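Local coordinates for pumilio domain-containing protein C56F2.08c (Schizosaccharomyces pombe, PDB 6NX5) that probably binds AU-rich regions in the 3' untranslated parts of mRNAs, this chain being the RNA recognition motif (RRM) domain of the longer PUF protein Puf1, at residues A22-Y27 against V44-L49. Residues are numbered along the deposited sequence; the frame is centred on the assembly and turned at random.
Sequences ALFSAY and VSYESL
Phe24 and Tyr27 face Val44 and Tyr46 with the backbones well apart, the CA atoms of Phe24 and Val44 lying 8.0 Å from each other, while a type I beta turn runs from Phe24 to Tyr27. Side chains and one side-chain-to-backbone bond make the contact. The OH of Tyr46 donates to the carbonyl O of Phe24 at 2.6 Å, tilted 29° from the carbonyl plane, and the acceptor lies at the edge of the tyrosine ring. The backbone N of Tyr27 reaches the same oxygen from the opposite face of that plane, so two donors grip it: the Tyr27 N-H closes the turn and the Tyr46 hydroxyl ties it to the strand. Tyrosine suits the place because its ring packs in the apolar interior while its hydroxyl supplies a donor; a phenylalanine here would probably cost the Phe24 carbonyl its second donor and the turn its bond to the strand. The Phe24 ring turns its edge to this hydroxyl and one face to Val44, whose CG2 sits 4.1 Å from the ring centroid in a CH-pi contact. With CG1 anti to the backbone N (chi1 179°), branched Val44 presents both methyls to Phe24. The contact is part of the hydrophobic core between helices and sheet in the beta-alpha-beta-beta-alpha-beta RRM fold, where Phe24 also meets Leu6 and Val8 of strand 4-9, and Leu59 of helix 49-59 packs against both Phe24 and Tyr27.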
loop_
_atom_site.group_PDB
_atom_site.type_symbol
_atom_site.label_atom_id
_atom_site.label_comp_id
_atom_site.label_asym_id
_atom_site.label_seq_id
_atom_site.Cartn_x
_atom_site.Cartn_y
_atom_site.Cartn_z
ATOM N N ALA A 22 11.205 -7.663 -11.351
ATOM C CA ALA A 22 11.311 -8.174 -12.710
ATOM C C ALA A 22 10.014 -7.975 -13.483
ATOM O O ALA A 22 10.027 -7.514 -14.630
ATOM C CB ALA A 22 11.699 -9.655 -12.675
ATOM N N LEU A 23 8.879 -8.281 -12.856
ATOM C CA LEU A 23 7.598 -8.185 -13.544
ATOM C C LEU A 23 7.212 -6.736 -13.813
ATOM O O LEU A 23 6.750 -6.401 -14.910
ATOM C CB LEU A 23 6.518 -8.880 -12.720
ATOM C CG LEU A 23 5.068 -8.741 -13.172
ATOM C CD1 LEU A 23 4.798 -9.638 -14.367
ATOM C CD2 LEU A 23 4.137 -9.077 -12.019
ATOM N N PHE A 24 7.396 -5.855 -12.835
ATOM C CA PHE A 24 6.894 -4.500 -13.019
ATOM C C PHE A 24 7.862 -3.607 -13.792
ATOM O O PHE A 24 7.444 -2.567 -14.313
ATOM C CB PHE A 24 6.538 -3.896 -11.654
ATOM C CG PHE A 24 5.198 -4.341 -11.150
ATOM C CD1 PHE A 24 4.070 -3.551 -11.360
ATOM C CD2 PHE A 24 5.047 -5.557 -10.501
ATOM C CE1 PHE A 24 2.832 -3.949 -10.911
ATOM C CE2 PHE A 24 3.800 -5.982 -10.074
ATOM C CZ PHE A 24 2.690 -5.169 -10.275
ATOM N N SER A 25 9.129 -4.003 -13.927
ATOM C CA SER A 25 10.057 -3.213 -14.729
ATOM C C SER A 25 9.740 -3.242 -16.221
ATOM O O SER A 25 10.330 -2.459 -16.969
ATOM C CB SER A 25 11.494 -3.685 -14.506
ATOM O OG SER A 25 11.918 -3.419 -13.184
ATOM N N ALA A 26 8.825 -4.103 -16.672
ATOM C CA ALA A 26 8.420 -4.061 -18.069
ATOM C C ALA A 26 7.747 -2.744 -18.441
ATOM O O ALA A 26 7.720 -2.392 -19.622
ATOM C CB ALA A 26 7.476 -5.217 -18.388
ATOM N N TYR A 27 7.195 -2.012 -17.472
ATOM C CA TYR A 27 6.364 -0.854 -17.785
ATOM C C TYR A 27 6.989 0.477 -17.397
ATOM O O TYR A 27 6.408 1.530 -17.682
ATOM C CB TYR A 27 4.997 -1.019 -17.114
ATOM C CG TYR A 27 4.421 -2.363 -17.450
ATOM C CD1 TYR A 27 3.880 -2.608 -18.705
ATOM C CD2 TYR A 27 4.480 -3.412 -16.543
ATOM C CE1 TYR A 27 3.378 -3.857 -19.036
ATOM C CE2 TYR A 27 3.978 -4.654 -16.862
ATOM C CZ TYR A 27 3.428 -4.872 -18.104
ATOM O OH TYR A 27 2.930 -6.113 -18.418
ATOM N N VAL A 44 4.152 -1.307 -5.030
ATOM C CA VAL A 44 5.123 -0.989 -6.067
ATOM C C VAL A 44 4.966 0.481 -6.403
ATOM O O VAL A 44 3.841 0.950 -6.620
ATOM C CB VAL A 44 4.911 -1.829 -7.338
ATOM C CG1 VAL A 44 5.937 -1.446 -8.393
ATOM C CG2 VAL A 44 4.951 -3.317 -7.032
ATOM N N SER A 45 6.075 1.214 -6.443
ATOM C CA SER A 45 6.036 2.634 -6.752
ATOM C C SER A 45 6.741 2.936 -8.065
ATOM O O SER A 45 7.780 2.344 -8.384
ATOM C CB SER A 45 6.665 3.474 -5.631
ATOM O OG SER A 45 8.065 3.301 -5.584
ATOM N N TYR A 46 6.150 3.861 -8.818
ATOM C CA TYR A 46 6.747 4.510 -9.975
ATOM C C TYR A 46 6.732 6.012 -9.749
ATOM O O TYR A 46 5.742 6.562 -9.246
ATOM C CB TYR A 46 5.968 4.248 -11.254
ATOM C CG TYR A 46 5.895 2.837 -11.745
ATOM C CD1 TYR A 46 4.784 2.055 -11.470
ATOM C CD2 TYR A 46 6.887 2.304 -12.575
ATOM C CE1 TYR A 46 4.670 0.761 -11.962
ATOM C CE2 TYR A 46 6.778 0.997 -13.074
ATOM C CZ TYR A 46 5.676 0.240 -12.768
ATOM O OH TYR A 46 5.559 -1.043 -13.252
ATOM N N GLU A 47 7.781 6.702 -10.193
ATOM C CA GLU A 47 7.727 8.158 -10.143
ATOM C C GLU A 47 6.681 8.703 -11.113
ATOM O O GLU A 47 5.967 9.656 -10.783
ATOM C CB GLU A 47 9.106 8.758 -10.434
ATOM C CG GLU A 47 9.224 10.239 -10.109
ATOM C CD GLU A 47 9.432 10.516 -8.628
ATOM O OE1 GLU A 47 10.279 11.373 -8.296
ATOM O OE2 GLU A 47 8.747 9.882 -7.794
ATOM N N SER A 48 6.534 8.089 -12.294
ATOM C CA SER A 48 5.620 8.585 -13.330
ATOM C C SER A 48 4.246 7.945 -13.238
ATOM O O SER A 48 4.124 6.712 -13.263
ATOM C CB SER A 48 6.167 8.346 -14.743
ATOM O OG SER A 48 7.515 8.767 -14.849
ATOM N N LEU A 49 3.216 8.803 -13.167
ATOM C CA LEU A 49 1.834 8.337 -13.190
ATOM C C LEU A 49 1.536 7.518 -14.432
ATOM O O LEU A 49 0.880 6.473 -14.343
ATOM C CB LEU A 49 0.885 9.531 -13.102
ATOM C CG LEU A 49 -0.588 9.206 -13.309
ATOM C CD1 LEU A 49 -1.105 8.294 -12.221
ATOM C CD2 LEU A 49 -1.351 10.525 -13.322
#